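Fatty acid-binding protein homolog 8 (Caenorhabditis elegans, PDB 6C1Z) binds a wide range of unsaturated fatty acids, oleic acid among them, and carries them from the lysosome to the nucleus to activate the transcription of longevity genes. Local coordinates at residues I27-G30 with L31-K35. Residues are numbered along the deposited sequence; the frame is centred on the assembly and turned at random.
Sequences IGVG and LLIRK
Val29 lays its CG1 methyl against the first turn of helix 31-39, 3.7 Å from CG2 of Ile33, and the two branched side chains meet at about a right angle. That branch stands anti to the backbone N of Val29, which directs it at the helix; it also lies 3.9 Å from CB of Arg34. A hydrogen bond runs from the end of Arg34 back to the main chain: NH1 donates to the carbonyl O of Val29 at 2.8 Å. The N-H...O angle of 144° shows a bent bond, yet the flat groups are well matched, since NH1 lies in the carbonyl plane and the oxygen sits nearly in the guanidinium plane. CA of Leu31 lies 3.6 Å above the guanidinium plane of Arg34, displaced toward the rim of the group. CG of Arg34 is tucked between its own N and carbonyl carbon (chi1 68°), which starts the extended chain back over the Gly30 carbonyl, with CG 3.2 Å from Gly30 O. Residues 27-30 link the two helices of the helix-turn-helix lid that caps one end of the beta-barrel in fatty acid-binding proteins: Gly28, with positive phi, ends helix 20-27 in a Schellman motif, and Gly30 is the N-cap of the next helix. The first helical bond, from Arg34 N to Gly30 O at 2.9 Å, is nearly straight at 165°. Exchanging Arg34 for a leucine would probably leave the Val29 carbonyl without this donor and the linker less firmly tied to the helix. The turn probably belongs to a nuclear localization signal, as inferred from related proteins, and the arginine side chain also rests on Glu21, Leu24 and Lys25 of helix 20-27, bridging the two lid helices.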
loop_
_atom_site.group_PDB
_atom_site.type_symbol
_atom_site.label_atom_id
_atom_site.label_comp_id
_atom_site.label_asym_id
_atom_site.label_seq_id
_atom_site.Cartn_x
_atom_site.Cartn_y
_atom_site.Cartn_z
ATOM N N ILE A 27 -11.076 -4.302 7.158
ATOM C CA ILE A 27 -11.598 -3.373 6.155
ATOM C C ILE A 27 -12.761 -3.957 5.362
ATOM O O ILE A 27 -13.327 -3.268 4.496
ATOM C CB ILE A 27 -10.535 -2.795 5.204
ATOM C CG1 ILE A 27 -9.940 -3.897 4.323
ATOM C CG2 ILE A 27 -9.430 -2.078 5.985
ATOM C CD1 ILE A 27 -9.186 -3.369 3.124
ATOM N N GLY A 28 -13.180 -5.178 5.669
ATOM C CA GLY A 28 -14.397 -5.731 5.116
ATOM C C GLY A 28 -14.214 -6.744 4.016
ATOM O O GLY A 28 -15.200 -7.067 3.346
ATOM N N VAL A 29 -13.016 -7.273 3.825
ATOM C CA VAL A 29 -12.792 -8.267 2.779
ATOM C C VAL A 29 -13.270 -9.626 3.270
ATOM O O VAL A 29 -13.059 -9.989 4.433
ATOM C CB VAL A 29 -11.304 -8.303 2.410
ATOM C CG1 VAL A 29 -11.055 -9.398 1.357
ATOM C CG2 VAL A 29 -10.859 -6.954 1.894
ATOM N N GLY A 30 -13.932 -10.386 2.379
ATOM C CA GLY A 30 -14.450 -11.700 2.722
ATOM C C GLY A 30 -13.362 -12.741 2.929
ATOM O O GLY A 30 -12.194 -12.556 2.607
ATOM N N LEU A 31 -13.790 -13.902 3.436
ATOM C CA LEU A 31 -12.840 -14.897 3.933
ATOM C C LEU A 31 -11.987 -15.483 2.811
ATOM O O LEU A 31 -10.758 -15.549 2.925
ATOM C CB LEU A 31 -13.588 -16.002 4.682
ATOM C CG LEU A 31 -12.706 -17.134 5.217
ATOM C CD1 LEU A 31 -11.645 -16.618 6.175
ATOM C CD2 LEU A 31 -13.551 -18.196 5.899
ATOM N N LEU A 32 -12.620 -15.944 1.730
ATOM C CA LEU A 32 -11.863 -16.572 0.650
ATOM C C LEU A 32 -10.858 -15.607 0.047
ATOM O O LEU A 32 -9.699 -15.969 -0.197
ATOM C CB LEU A 32 -12.809 -17.077 -0.437
ATOM C CG LEU A 32 -13.555 -18.365 -0.113
ATOM C CD1 LEU A 32 -14.496 -18.702 -1.254
ATOM C CD2 LEU A 32 -12.574 -19.506 0.138
ATOM N N ILE A 33 -11.270 -14.362 -0.172
ATOM C CA ILE A 33 -10.379 -13.406 -0.810
ATOM C C ILE A 33 -9.228 -13.044 0.119
ATOM O O ILE A 33 -8.069 -13.000 -0.305
ATOM C CB ILE A 33 -11.166 -12.181 -1.303
ATOM C CG1 ILE A 33 -12.061 -12.594 -2.466
ATOM C CG2 ILE A 33 -10.240 -11.099 -1.792
ATOM C CD1 ILE A 33 -13.166 -11.626 -2.804
ATOM N N ARG A 34 -9.516 -12.775 1.403
ATOM C CA ARG A 34 -8.441 -12.359 2.293
ATOM C C ARG A 34 -7.445 -13.486 2.535
ATOM O O ARG A 34 -6.245 -13.223 2.681
ATOM C CB ARG A 34 -8.984 -11.757 3.599
ATOM C CG ARG A 34 -9.705 -12.699 4.555
ATOM C CD ARG A 34 -10.182 -11.924 5.778
ATOM N NE ARG A 34 -10.810 -12.766 6.792
ATOM C CZ ARG A 34 -12.125 -12.874 6.987
ATOM N NH1 ARG A 34 -12.981 -12.188 6.242
ATOM N NH2 ARG A 34 -12.602 -13.671 7.944
ATOM N N LYS A 35 -7.924 -14.730 2.616
ATOM C CA LYS A 35 -7.027 -15.882 2.709
ATOM C C LYS A 35 -6.117 -15.966 1.487
ATOM O O LYS A 35 -4.891 -16.078 1.615
ATOM C CB LYS A 35 -7.865 -17.155 2.861
ATOM C CG LYS A 35 -7.104 -18.471 2.762
ATOM C CD LYS A 35 -6.356 -18.799 4.042
ATOM C CE LYS A 35 -5.874 -20.244 4.037
ATOM N NZ LYS A 35 -7.004 -21.224 4.034
#